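Local coordinates for protein 3-oxo-glucose-6-phosphate:glutamate aminotransferase (Bacillus subtilis subsp. subtilis, PDB 4K2M) that transfers an amino group from glutamate to 3-dehydro-glucose 6-phosphate with the help of pyridoxal phosphate, making kanosamine 6-phosphate, a step in making the antibiotic kanosamine, at residues S154-A159 against F194-H199; V146-N151 against N158-S163; L136-N141 against K220-A225; V198-K203 against V379-L384. One frame throughout, in Å; residues are numbered along the deposited sequence. Where two conformers were deposited one is given.

Contact 1: S154-A159 against F194-H199. With O1G (3-deoxy-3-[(E)-({3-hydroxy-2-methyl-5-[(phosphonooxy)methyl]pyridin-4-yl}methylidene)amino]-6-O-phosphono-alpha-D-gluco pyranose), chain C.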
# COMPACT_ATOMS: atom_id res chain seq x y z
N SER A 154 -10.96 -12.14 -6.41
CA SER A 154 -11.28 -11.08 -7.38
C SER A 154 -10.07 -10.23 -7.77
O SER A 154 -10.09 -9.54 -8.79
CB SER A 154 -12.40 -10.17 -6.84
OG SER A 154 -13.61 -10.88 -6.69
N ALA A 155 -9.03 -10.27 -6.96
CA ALA A 155 -7.84 -9.47 -7.23
C ALA A 155 -7.21 -9.76 -8.58
O ALA A 155 -6.65 -8.87 -9.22
CB ALA A 155 -6.81 -9.69 -6.14
N THR A 156 -7.27 -11.02 -9.00
CA THR A 156 -6.60 -11.43 -10.23
C THR A 156 -7.26 -10.71 -11.42
O THR A 156 -6.59 -10.03 -12.20
CB THR A 156 -6.63 -12.96 -10.42
OG1 THR A 156 -6.21 -13.61 -9.21
CG2 THR A 156 -5.71 -13.40 -11.57
N GLU A 157 -8.58 -10.83 -11.54
CA GLU A 157 -9.31 -10.17 -12.63
C GLU A 157 -9.23 -8.65 -12.49
O GLU A 157 -9.18 -7.92 -13.49
CB GLU A 157 -10.78 -10.64 -12.67
CG GLU A 157 -11.66 -10.01 -11.59
CD GLU A 157 -12.97 -10.74 -11.38
OE1 GLU A 157 -12.95 -11.92 -10.98
OE2 GLU A 157 -14.04 -10.10 -11.57
N ASN A 158 -9.19 -8.15 -11.25
CA ASN A 158 -9.13 -6.70 -11.07
C ASN A 158 -7.83 -6.12 -11.59
O ASN A 158 -7.81 -5.03 -12.16
CB ASN A 158 -9.32 -6.31 -9.60
CG ASN A 158 -10.76 -6.37 -9.16
OD1 ASN A 158 -11.68 -6.24 -9.98
ND2 ASN A 158 -10.98 -6.61 -7.87
N ALA A 159 -6.74 -6.85 -11.38
CA ALA A 159 -5.45 -6.38 -11.86
C ALA A 159 -5.43 -6.32 -13.38
O ALA A 159 -4.83 -5.41 -13.97
CB ALA A 159 -4.33 -7.28 -11.34
N PHE A 194 -1.56 -12.63 -23.31
CA PHE A 194 -1.10 -13.18 -22.03
C PHE A 194 -1.85 -14.43 -21.61
O PHE A 194 -3.04 -14.57 -21.90
CB PHE A 194 -1.32 -12.16 -20.92
CG PHE A 194 -0.57 -10.88 -21.13
CD1 PHE A 194 0.74 -10.76 -20.69
CD2 PHE A 194 -1.17 -9.81 -21.76
CE1 PHE A 194 1.44 -9.58 -20.89
CE2 PHE A 194 -0.47 -8.62 -21.96
CZ PHE A 194 0.83 -8.51 -21.53
N ILE A 195 -1.16 -15.31 -20.89
CA ILE A 195 -1.82 -16.34 -20.09
C ILE A 195 -1.49 -16.04 -18.63
O ILE A 195 -0.33 -15.81 -18.29
CB ILE A 195 -1.30 -17.74 -20.40
CG1 ILE A 195 -1.36 -18.03 -21.90
CG2 ILE A 195 -2.13 -18.77 -19.67
CD1 ILE A 195 -0.83 -19.43 -22.27
N LEU A 196 -2.51 -16.06 -17.77
CA LEU A 196 -2.34 -15.73 -16.34
C LEU A 196 -2.86 -16.91 -15.51
O LEU A 196 -3.98 -16.88 -15.01
CB LEU A 196 -3.13 -14.45 -16.01
CG LEU A 196 -2.73 -13.56 -14.83
CD1 LEU A 196 -3.75 -12.44 -14.66
CD2 LEU A 196 -2.56 -14.33 -13.55
N PRO A 197 -2.04 -17.95 -15.37
CA PRO A 197 -2.42 -19.07 -14.52
C PRO A 197 -2.37 -18.67 -13.06
O PRO A 197 -1.55 -17.83 -12.66
CB PRO A 197 -1.33 -20.12 -14.79
CG PRO A 197 -0.14 -19.33 -15.27
CD PRO A 197 -0.70 -18.12 -15.98
N VAL A 198 -3.24 -19.26 -12.25
CA VAL A 198 -3.25 -19.03 -10.82
C VAL A 198 -2.92 -20.32 -10.08
O VAL A 198 -3.52 -21.36 -10.35
CB VAL A 198 -4.61 -18.54 -10.36
CG1 VAL A 198 -4.60 -18.27 -8.84
CG2 VAL A 198 -5.02 -17.28 -11.12
N HIS A 199 -1.98 -20.26 -9.15
CA HIS A 199 -1.67 -21.47 -8.39
C HIS A 199 -2.61 -21.52 -7.20
O HIS A 199 -2.24 -21.22 -6.07
CB HIS A 199 -0.20 -21.48 -7.97
CG HIS A 199 0.72 -21.32 -9.15
ND1 HIS A 199 0.46 -21.91 -10.36
CD2 HIS A 199 1.85 -20.59 -9.30
CE1 HIS A 199 1.40 -21.55 -11.23
NE2 HIS A 199 2.25 -20.76 -10.62
P O1G C . -3.06 -9.05 -2.27
C3A O1G C . -5.02 -14.23 -4.04
O3 O1G C . -5.51 -15.10 -3.14
C1 O1G C . -8.67 -13.23 1.08
N1' O1G C . -4.21 -13.69 -6.20
C2 O1G C . -7.88 -13.60 -0.18
O2 O1G C . -7.77 -15.06 -0.09
C9A O1G C . -4.70 -14.61 -5.35
C2A O1G C . -4.87 -16.03 -5.85
C3 O1G C . -6.49 -12.94 -0.25
N3' O1G C . -6.03 -13.21 -1.62
O1 O1G C . -8.11 -13.82 2.26
C4 O1G C . -6.55 -11.43 0.09
O4 O1G C . -5.17 -11.16 0.42
C4A O1G C . -4.83 -12.92 -3.62
C4B O1G C . -5.18 -12.48 -2.26
C5 O1G C . -7.33 -11.27 1.39
O5 O1G C . -8.65 -11.81 1.28
C5A O1G C . -4.32 -11.99 -4.53
C5T O1G C . -4.06 -10.50 -4.25
C6 O1G C . -7.64 -9.84 1.74
C6A O1G C . -4.02 -12.41 -5.82
OP1 O1G C . -3.33 -7.90 -3.22
OP2 O1G C . -1.69 -9.02 -1.69
OP3 O1G C . -4.22 -9.23 -1.26
OP4 O1G C . -3.04 -10.38 -3.22
O6 O1G C . -8.12 -9.63 3.01
P' O1G C . -7.76 -8.29 3.81
OP6 O1G C . -6.25 -8.30 3.98
OP7 O1G C . -8.27 -7.10 3.03
OP8 O1G C . -8.51 -8.49 5.13

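Contact 2: V146-N151 against N158-S163. With EDO (1,2-ethanediol), chain G.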
# COMPACT_ATOMS: atom_id res chain seq x y z
N VAL A 146 -6.32 -11.54 -21.90
CA VAL A 146 -5.53 -12.28 -20.92
C VAL A 146 -6.32 -13.52 -20.55
O VAL A 146 -7.38 -13.41 -19.94
CB VAL A 146 -5.34 -11.43 -19.64
CG1 VAL A 146 -4.54 -12.23 -18.58
CG2 VAL A 146 -4.64 -10.12 -19.96
N ILE A 147 -5.82 -14.69 -20.93
CA ILE A 147 -6.51 -15.94 -20.64
C ILE A 147 -6.26 -16.32 -19.17
O ILE A 147 -5.11 -16.33 -18.71
CB ILE A 147 -6.03 -17.06 -21.57
CG1 ILE A 147 -6.49 -16.75 -23.01
CG2 ILE A 147 -6.58 -18.40 -21.11
CD1 ILE A 147 -5.95 -17.78 -24.04
N MET A 148 -7.33 -16.63 -18.44
CA MET A 148 -7.20 -16.84 -17.00
C MET A 148 -8.38 -17.67 -16.51
O MET A 148 -9.40 -17.78 -17.23
CB MET A 148 -7.14 -15.49 -16.25
CG MET A 148 -8.32 -14.58 -16.52
SD MET A 148 -8.19 -13.02 -15.61
CE MET A 148 -8.45 -13.56 -13.93
N PRO A 149 -8.27 -18.23 -15.29
CA PRO A 149 -9.43 -18.93 -14.72
C PRO A 149 -10.43 -17.96 -14.08
O PRO A 149 -10.10 -16.81 -13.78
CB PRO A 149 -8.80 -19.82 -13.65
CG PRO A 149 -7.62 -19.01 -13.17
CD PRO A 149 -7.08 -18.32 -14.41
N ALA A 150 -11.65 -18.45 -13.85
CA ALA A 150 -12.70 -17.62 -13.27
C ALA A 150 -12.93 -17.89 -11.79
O ALA A 150 -13.88 -17.34 -11.20
CB ALA A 150 -14.00 -17.85 -14.04
N ASN A 151 -12.08 -18.71 -11.17
CA ASN A 151 -12.31 -19.11 -9.78
C ASN A 151 -11.27 -18.59 -8.79
O ASN A 151 -11.18 -19.09 -7.66
CB ASN A 151 -12.39 -20.64 -9.69
CG ASN A 151 -11.07 -21.32 -10.03
OD1 ASN A 151 -10.23 -20.73 -10.72
ND2 ASN A 151 -10.89 -22.56 -9.57
N ASN A 158 -9.19 -8.15 -11.25
CA ASN A 158 -9.13 -6.70 -11.07
C ASN A 158 -7.83 -6.12 -11.59
O ASN A 158 -7.81 -5.03 -12.16
CB ASN A 158 -9.32 -6.31 -9.60
CG ASN A 158 -10.76 -6.37 -9.16
OD1 ASN A 158 -11.68 -6.24 -9.98
ND2 ASN A 158 -10.98 -6.61 -7.87
N ALA A 159 -6.74 -6.85 -11.38
CA ALA A 159 -5.45 -6.38 -11.86
C ALA A 159 -5.43 -6.32 -13.38
O ALA A 159 -4.83 -5.41 -13.97
CB ALA A 159 -4.33 -7.28 -11.34
N VAL A 160 -6.09 -7.27 -14.03
CA VAL A 160 -6.20 -7.25 -15.48
C VAL A 160 -7.06 -6.06 -15.93
O VAL A 160 -6.65 -5.28 -16.79
CB VAL A 160 -6.82 -8.54 -16.01
CG1 VAL A 160 -6.96 -8.46 -17.53
CG2 VAL A 160 -5.93 -9.74 -15.65
N LEU A 161 -8.24 -5.94 -15.34
CA LEU A 161 -9.17 -4.88 -15.73
C LEU A 161 -8.62 -3.48 -15.45
O LEU A 161 -8.81 -2.56 -16.25
CB LEU A 161 -10.52 -5.07 -15.03
CG LEU A 161 -11.29 -6.29 -15.52
CD1 LEU A 161 -12.43 -6.63 -14.56
CD2 LEU A 161 -11.85 -6.06 -16.93
N ALA A 162 -7.94 -3.32 -14.32
CA ALA A 162 -7.36 -2.03 -13.94
C ALA A 162 -6.26 -1.63 -14.91
O ALA A 162 -6.03 -0.45 -15.16
CB ALA A 162 -6.81 -2.08 -12.52
N SER A 163 -5.55 -2.62 -15.45
CA SER A 163 -4.46 -2.34 -16.38
C SER A 163 -4.98 -2.07 -17.79
O SER A 163 -4.22 -1.67 -18.67
CB SER A 163 -3.45 -3.50 -16.42
OG SER A 163 -3.92 -4.58 -17.22
C1 EDO G . -14.36 -22.70 -6.18
O1 EDO G . -14.74 -21.70 -7.12
C2 EDO G . -13.43 -23.71 -6.83
O2 EDO G . -12.17 -23.09 -7.09

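Contact 3: L136-N141 against K220-A225. With O1G (3-deoxy-3-[(E)-({3-hydroxy-2-methyl-5-[(phosphonooxy)methyl]pyridin-4-yl}methylidene)amino]-6-O-phosphono-alpha-D-gluco pyranose), chain C.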
# COMPACT_ATOMS: atom_id res chain seq x y z
N LEU A 136 1.52 -4.52 -17.16
CA LEU A 136 1.93 -3.31 -17.85
C LEU A 136 3.39 -3.36 -18.28
O LEU A 136 3.73 -2.94 -19.40
CB LEU A 136 1.66 -2.08 -16.97
CG LEU A 136 0.18 -1.81 -16.69
CD1 LEU A 136 0.02 -0.78 -15.58
CD2 LEU A 136 -0.54 -1.32 -17.95
N ALA A 137 4.27 -3.85 -17.41
CA ALA A 137 5.69 -3.97 -17.74
C ALA A 137 5.92 -4.90 -18.92
O ALA A 137 6.83 -4.68 -19.71
CB ALA A 137 6.52 -4.42 -16.51
N LEU A 138 5.09 -5.93 -19.02
CA LEU A 138 5.15 -6.88 -20.13
C LEU A 138 4.56 -6.30 -21.42
O LEU A 138 4.57 -6.95 -22.46
CB LEU A 138 4.40 -8.16 -19.77
CG LEU A 138 5.13 -9.18 -18.91
CD1 LEU A 138 4.15 -10.23 -18.37
CD2 LEU A 138 6.22 -9.88 -19.73
N GLY A 139 4.05 -5.08 -21.35
CA GLY A 139 3.59 -4.39 -22.55
C GLY A 139 2.10 -4.46 -22.81
O GLY A 139 1.67 -4.23 -23.94
N LEU A 140 1.31 -4.76 -21.78
CA LEU A 140 -0.14 -4.82 -21.97
C LEU A 140 -0.70 -3.48 -22.44
O LEU A 140 -0.46 -2.45 -21.81
CB LEU A 140 -0.89 -5.23 -20.69
CG LEU A 140 -2.41 -5.38 -20.93
CD1 LEU A 140 -2.99 -6.59 -20.22
CD2 LEU A 140 -3.20 -4.12 -20.53
N ASN A 141 -1.45 -3.52 -23.53
CA ASN A 141 -2.17 -2.35 -24.04
C ASN A 141 -3.67 -2.56 -23.87
O ASN A 141 -4.13 -3.70 -23.84
CB ASN A 141 -1.86 -2.16 -25.52
CG ASN A 141 -0.39 -1.87 -25.76
OD1 ASN A 141 0.20 -1.03 -25.08
ND2 ASN A 141 0.20 -2.58 -26.71
N LYS A 220 2.90 -14.12 -23.59
CA LYS A 220 3.65 -13.96 -22.35
C LYS A 220 2.89 -14.65 -21.22
O LYS A 220 1.66 -14.69 -21.23
CB LYS A 220 3.80 -12.48 -22.03
CG LYS A 220 4.58 -11.72 -23.09
CD LYS A 220 6.03 -12.17 -23.09
CE LYS A 220 6.81 -11.48 -24.20
NZ LYS A 220 6.51 -10.03 -24.21
N VAL A 221 3.63 -15.17 -20.25
CA VAL A 221 3.02 -15.87 -19.13
C VAL A 221 3.35 -15.12 -17.85
O VAL A 221 4.51 -14.97 -17.49
CB VAL A 221 3.54 -17.30 -19.01
CG1 VAL A 221 2.97 -17.97 -17.76
CG2 VAL A 221 3.17 -18.11 -20.24
N ILE A 222 2.32 -14.64 -17.18
CA ILE A 222 2.53 -14.03 -15.88
C ILE A 222 1.73 -14.88 -14.92
O ILE A 222 0.52 -15.05 -15.09
CB ILE A 222 2.08 -12.55 -15.87
CG1 ILE A 222 2.03 -12.01 -14.43
CG2 ILE A 222 0.74 -12.35 -16.60
CD1 ILE A 222 1.92 -10.48 -14.36
N GLU A 223 2.40 -15.45 -13.92
CA GLU A 223 1.70 -16.38 -13.05
C GLU A 223 1.34 -15.70 -11.74
O GLU A 223 2.11 -14.91 -11.20
CB GLU A 223 2.54 -17.63 -12.79
CG GLU A 223 3.83 -17.34 -12.06
CD GLU A 223 4.69 -18.56 -11.87
OE1 GLU A 223 4.20 -19.70 -12.05
OE2 GLU A 223 5.87 -18.38 -11.51
N ASP A 224 0.12 -15.97 -11.27
CA ASP A 224 -0.34 -15.45 -10.00
C ASP A 224 0.01 -16.53 -9.00
O ASP A 224 -0.71 -17.53 -8.87
CB ASP A 224 -1.86 -15.25 -10.05
CG ASP A 224 -2.43 -14.76 -8.75
OD1 ASP A 224 -1.76 -14.86 -7.70
OD2 ASP A 224 -3.58 -14.30 -8.77
N ALA A 225 1.11 -16.34 -8.29
CA ALA A 225 1.54 -17.29 -7.28
C ALA A 225 1.32 -16.67 -5.92
O ALA A 225 2.03 -16.97 -4.95
CB ALA A 225 3.01 -17.64 -7.48
P O1G C . -3.06 -9.05 -2.27
C3A O1G C . -5.02 -14.23 -4.04
O3 O1G C . -5.51 -15.10 -3.14
C1 O1G C . -8.67 -13.23 1.08
N1' O1G C . -4.21 -13.69 -6.20
C2 O1G C . -7.88 -13.60 -0.18
O2 O1G C . -7.77 -15.06 -0.09
C9A O1G C . -4.70 -14.61 -5.35
C2A O1G C . -4.87 -16.03 -5.85
C3 O1G C . -6.49 -12.94 -0.25
N3' O1G C . -6.03 -13.21 -1.62
O1 O1G C . -8.11 -13.82 2.26
C4 O1G C . -6.55 -11.43 0.09
O4 O1G C . -5.17 -11.16 0.42
C4A O1G C . -4.83 -12.92 -3.62
C4B O1G C . -5.18 -12.48 -2.26
C5 O1G C . -7.33 -11.27 1.39
O5 O1G C . -8.65 -11.81 1.28
C5A O1G C . -4.32 -11.99 -4.53
C5T O1G C . -4.06 -10.50 -4.25
C6 O1G C . -7.64 -9.84 1.74
C6A O1G C . -4.02 -12.41 -5.82
OP1 O1G C . -3.33 -7.90 -3.22
OP2 O1G C . -1.69 -9.02 -1.69
OP3 O1G C . -4.22 -9.23 -1.26
OP4 O1G C . -3.04 -10.38 -3.22
O6 O1G C . -8.12 -9.63 3.01
P' O1G C . -7.76 -8.29 3.81
OP6 O1G C . -6.25 -8.30 3.98
OP7 O1G C . -8.27 -7.10 3.03
OP8 O1G C . -8.51 -8.49 5.13
O HOH W 1 7.71 -7.84 -22.90

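Contact 4: V198-K203 against V379-L384. With O1G (3-deoxy-3-[(E)-({3-hydroxy-2-methyl-5-[(phosphonooxy)methyl]pyridin-4-yl}methylidene)amino]-6-O-phosphono-alpha-D-gluco pyranose), chain C; EDO (1,2-ethanediol), chain G.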
# COMPACT_ATOMS: atom_id res chain seq x y z
N VAL A 198 -3.24 -19.26 -12.25
CA VAL A 198 -3.25 -19.03 -10.82
C VAL A 198 -2.92 -20.32 -10.08
O VAL A 198 -3.52 -21.36 -10.35
CB VAL A 198 -4.61 -18.54 -10.36
CG1 VAL A 198 -4.60 -18.27 -8.84
CG2 VAL A 198 -5.02 -17.28 -11.12
N HIS A 199 -1.98 -20.26 -9.15
CA HIS A 199 -1.67 -21.47 -8.39
C HIS A 199 -2.61 -21.52 -7.20
O HIS A 199 -2.24 -21.22 -6.07
CB HIS A 199 -0.20 -21.48 -7.97
CG HIS A 199 0.72 -21.32 -9.15
ND1 HIS A 199 0.46 -21.91 -10.36
CD2 HIS A 199 1.85 -20.59 -9.30
CE1 HIS A 199 1.40 -21.55 -11.23
NE2 HIS A 199 2.25 -20.76 -10.62
N LEU A 200 -3.86 -21.85 -7.50
CA LEU A 200 -4.95 -21.66 -6.55
C LEU A 200 -4.86 -22.62 -5.38
O LEU A 200 -4.60 -23.82 -5.57
CB LEU A 200 -6.29 -21.85 -7.26
CG LEU A 200 -7.51 -21.37 -6.48
CD1 LEU A 200 -7.40 -19.87 -6.15
CD2 LEU A 200 -8.76 -21.63 -7.33
N TYR A 201 -5.08 -22.07 -4.19
CA TYR A 201 -5.04 -22.78 -2.92
C TYR A 201 -3.63 -23.27 -2.59
O TYR A 201 -3.43 -23.96 -1.59
CB TYR A 201 -6.03 -23.96 -2.90
CG TYR A 201 -7.43 -23.61 -3.36
CD1 TYR A 201 -7.99 -22.37 -3.08
CD2 TYR A 201 -8.19 -24.52 -4.06
CE1 TYR A 201 -9.28 -22.05 -3.50
CE2 TYR A 201 -9.47 -24.21 -4.49
CZ TYR A 201 -10.01 -22.98 -4.20
OH TYR A 201 -11.29 -22.71 -4.64
N GLY A 202 -2.66 -22.90 -3.43
CA GLY A 202 -1.27 -23.34 -3.23
C GLY A 202 -0.86 -24.49 -4.13
O GLY A 202 0.27 -24.98 -4.06
N LYS A 203 -1.76 -24.91 -5.01
CA LYS A 203 -1.47 -25.99 -5.97
C LYS A 203 -0.82 -25.40 -7.22
O LYS A 203 -1.31 -24.42 -7.78
CB LYS A 203 -2.78 -26.68 -6.37
CG LYS A 203 -2.66 -27.76 -7.42
CD LYS A 203 -1.99 -29.01 -6.89
CE LYS A 203 -2.09 -30.14 -7.91
NZ LYS A 203 -1.41 -31.36 -7.40
N VAL A 379 -15.84 -21.44 1.91
CA VAL A 379 -15.70 -21.70 0.48
C VAL A 379 -14.98 -20.52 -0.16
O VAL A 379 -15.54 -19.44 -0.29
CB VAL A 379 -17.08 -21.95 -0.18
CG1 VAL A 379 -16.95 -22.04 -1.73
CG2 VAL A 379 -17.71 -23.24 0.35
N TYR A 380 -13.71 -20.72 -0.52
CA TYR A 380 -12.94 -19.69 -1.24
C TYR A 380 -13.05 -20.01 -2.73
O TYR A 380 -12.43 -20.99 -3.18
CB TYR A 380 -11.46 -19.75 -0.81
CG TYR A 380 -11.14 -19.16 0.56
CD1 TYR A 380 -11.74 -19.65 1.72
CD2 TYR A 380 -10.21 -18.14 0.70
CE1 TYR A 380 -11.45 -19.10 2.97
CE2 TYR A 380 -9.89 -17.60 1.94
CZ TYR A 380 -10.52 -18.09 3.07
OH TYR A 380 -10.21 -17.54 4.30
N TYR A 381 -13.78 -19.23 -3.52
CA TYR A 381 -14.46 -17.98 -3.16
C TYR A 381 -15.92 -18.13 -3.56
O TYR A 381 -16.26 -19.02 -4.35
CB TYR A 381 -13.79 -16.80 -3.91
CG TYR A 381 -12.34 -16.70 -3.49
CD1 TYR A 381 -11.99 -15.94 -2.38
CD2 TYR A 381 -11.35 -17.43 -4.14
CE1 TYR A 381 -10.66 -15.88 -1.95
CE2 TYR A 381 -10.02 -17.38 -3.71
CZ TYR A 381 -9.69 -16.60 -2.62
OH TYR A 381 -8.38 -16.53 -2.18
N PRO A 382 -16.81 -17.29 -3.01
CA PRO A 382 -18.25 -17.57 -3.18
C PRO A 382 -18.85 -17.30 -4.56
O PRO A 382 -19.88 -17.91 -4.90
CB PRO A 382 -18.91 -16.68 -2.12
CG PRO A 382 -17.90 -15.58 -1.86
CD PRO A 382 -16.55 -16.26 -1.99
N ILE A 383 -18.24 -16.42 -5.35
CA ILE A 383 -18.83 -16.05 -6.64
C ILE A 383 -17.75 -16.15 -7.71
O ILE A 383 -16.65 -15.60 -7.54
CB ILE A 383 -19.42 -14.61 -6.62
CG1 ILE A 383 -20.43 -14.46 -5.49
CG2 ILE A 383 -20.06 -14.28 -7.97
CD1 ILE A 383 -20.94 -13.03 -5.29
N LEU A 384 -18.02 -16.87 -8.79
CA LEU A 384 -17.08 -16.99 -9.90
C LEU A 384 -17.05 -15.69 -10.72
O LEU A 384 -18.03 -14.97 -10.73
CB LEU A 384 -17.49 -18.15 -10.79
CG LEU A 384 -17.42 -19.50 -10.06
CD1 LEU A 384 -17.98 -20.59 -10.97
CD2 LEU A 384 -15.99 -19.79 -9.69
P O1G C . -3.06 -9.05 -2.27
C3A O1G C . -5.02 -14.23 -4.04
O3 O1G C . -5.51 -15.10 -3.14
C1 O1G C . -8.67 -13.23 1.08
N1' O1G C . -4.21 -13.69 -6.20
C2 O1G C . -7.88 -13.60 -0.18
O2 O1G C . -7.77 -15.06 -0.09
C9A O1G C . -4.70 -14.61 -5.35
C2A O1G C . -4.87 -16.03 -5.85
C3 O1G C . -6.49 -12.94 -0.25
N3' O1G C . -6.03 -13.21 -1.62
O1 O1G C . -8.11 -13.82 2.26
C4 O1G C . -6.55 -11.43 0.09
O4 O1G C . -5.17 -11.16 0.42
C4A O1G C . -4.83 -12.92 -3.62
C4B O1G C . -5.18 -12.48 -2.26
C5 O1G C . -7.33 -11.27 1.39
O5 O1G C . -8.65 -11.81 1.28
C5A O1G C . -4.32 -11.99 -4.53
C5T O1G C . -4.06 -10.50 -4.25
C6 O1G C . -7.64 -9.84 1.74
C6A O1G C . -4.02 -12.41 -5.82
OP1 O1G C . -3.33 -7.90 -3.22
OP2 O1G C . -1.69 -9.02 -1.69
OP3 O1G C . -4.22 -9.23 -1.26
OP4 O1G C . -3.04 -10.38 -3.22
O6 O1G C . -8.12 -9.63 3.01
P' O1G C . -7.76 -8.29 3.81
OP6 O1G C . -6.25 -8.30 3.98
OP7 O1G C . -8.27 -7.10 3.03
OP8 O1G C . -8.51 -8.49 5.13
C1 EDO G . -14.36 -22.70 -6.18
O1 EDO G . -14.74 -21.70 -7.12
C2 EDO G . -13.43 -23.71 -6.83
O2 EDO G . -12.17 -23.09 -7.09

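Contact 1: S154-A159 against F194-H199
T156, in the first turn of helix 154-163, meets L196 and V198, which stand before and after P197 and are both directed at the helix as the chain runs out of strand 192-195 toward the cofactor. This is the end of the central sheet in the aspartate aminotransferase fold, where loops beyond the parallel strands build the active site. From CB the T156 side chain splits into an apolar and a polar branch. Its methyl CG2, set anti to the backbone N, points across the gap and enters the fork of L196, lying 3.8 Å from L196 CD1 and equally far from L196 CD2. T156 CG2 also touches V198 CG2 at 4.0 Å. The other branch, OG1, stands beside the backbone N and makes no bond to 194-199; it is hydrogen-bonded to D224 OD2 and to S152 OG. T156 OG1 lies 3.6 Å from O1G N1', the pyridine nitrogen of the external aldimine.

A155 CB approaches O1G from the same side of the pyridine ring as T156 OG1, 3.4 Å from O1G C5T, the carbon that carries the phosphate. V198 turns its two methyls to different tasks: CG2 takes the T156 methyl, while V198 CG1 touches the cofactor methyl O1G C2A at 3.7 Å. Around the helix, E157 and N158 are held by K287 of the second subunit. Across the two segments the contact is purely apolar, yet it packs the methyl side of T156, whose hydroxyl is a second-shell partner of the D224 carboxylate beside N1'; the methyl packing is thus consistent with keeping that hydroxyl turned toward D224.

Contact 2: V146-N151 against N158-S163
V160 of helix 154-163 faces strand 145-148 and packs against V146 and M148, joining the strand and helix of the beta-alpha-beta unit that continues into strand 166-169. Apolar contact accounts for everything that passes between the segments. V146 and V160 reach toward each other tip to tip: V146 CG2 meets V160 CG1 at 3.7 Å, and V146 CG1 lies 4.1 Å from V160 CG2. M148, two residues on and so on the same side of the strand, runs past V160 in the opposite direction, and M148 SD rests 4.0 Å from V160 CG2. The M148 chain leaves CB between the backbone N and the carbonyl carbon (chi1 56°) and bends at its end, which carries it alongside the helix, where it also touches T156 and E157. L135 and L196 close in on V160 from helix 127-137 and from just past the adjoining strand 192-195.

Polar bonds lie to the sides. Within the helix, S163 OG donates to V160 O at 2.9 Å, tilted 25° from the carbonyl plane. N158 turns away from the strand, and its amide is bound by K287 and H277 of the second subunit. Past the strand, N151 ND2 donates at 2.8 Å to O2 of an ethanediol, probably from the crystallisation liquor, in a bent bond (138°), and to F177 O as well.

Helix and strand meet here by apolar packing alone, consistent with burial and shape fit holding them together, while the strand's backbone bonds run to its sheet neighbours.

Contact 3: L136-N141 against K220-A225
K220 NZ is a water's width from L138 O: K220 NZ donates to water 1 at 2.8 Å, and the water in turn donates a longer bond, 3.3 Å, to L138 O. The bridge ties the end of helix 127-137 to the partly exposed start of strand 220-224, an inner strand of the central sheet. The helix stops in a Schellman motif at G139, whose positive phi (98°) turns the chain away and whose N still donates to L136 O at 2.9 Å.

L138 carries the apolar part of the contact. Its CG lies anti to the carbonyl carbon (chi1 -81°), which sends its methyls toward the strand, divided between two partners. L138 CD2 lies against the aliphatic stem of K220, 4.1 Å from K220 CD, and L138 CD1 crosses to the branch point of I222, 4.0 Å from I222 CB. The bent lysine chain thereby folds over the leucine while its ammonium group stays near the water. I240 of the adjoining strand and L267 of helix 265-275 also touch L138.

Two residues beyond I222 the strand delivers D224 to the cofactor, as in related fold-type I enzymes whose aspartate partners the pyridine nitrogen: D224 OD2 stands 2.7 Å from O1G N1'.

Contact 4: V198-K203 against V379-L384
Y201 and Y380 lie aslant to each other, the phenol of the first running to the backbone of the second. Y201 OH donates to Y380 O at 2.5 Å, and the carbonyl points almost straight at it (C=O...O angle 166°), close to the ring plane of Y201. Y201 CE1 lies 4.2 Å from Y380 CB. Y201 OH also accepts a bond of 2.6 Å from O2 of the crystallisation ethanediol, so it is gripped by two partners. With L200 CG anti to the backbone N (chi1 -166°), the leucine folds over one face of the Y201 ring, L200 CG 3.5 Å above its centre.

Y380 and Y381 are joined by a cis peptide, and Y380 CB covers one face of the Y381 ring, 3.8 Å above its centre. L200 CD1 meets that ring at its edge, 4.4 Å from Y381 CE2. The Y380 ring turns an edge to Y381 OH. Y381, a substrate-binding residue, shares a 2.6 Å hydrogen bond between its OH and the sugar hydroxyl O2 of O1G, with a weak one from the phenolic O3.

Y201 thus grips the carbonyl of the cis peptide, consistent with holding in place the loop that presents the Y381 hydroxyl to both halves of the aldimine.

Overall arrangement
Contacts 1 to 3 pack against the central seven-stranded sheet on one side of the chain's centre, at neighbouring strands 145-148, 192-195 and 220-224. Contacts 1 and 2, centres about 4 Å apart, use the same helix 154-163. Contacts 3 and 1 have centres about 10 Å apart, and the segments of contact 3 bracket those of contacts 1 and 2 in sequence. Contact 4 carries on from contact 1 at V198 and H199, and its second segment comes far later in the chain; its centre is about 20 Å from that of contact 3. Contacts 1, 3 and 4 all reach O1G, so sheet ends and a distant loop converge on one aldimine, while contacts 1, 2 and 4 also meet the second subunit, which completes the site.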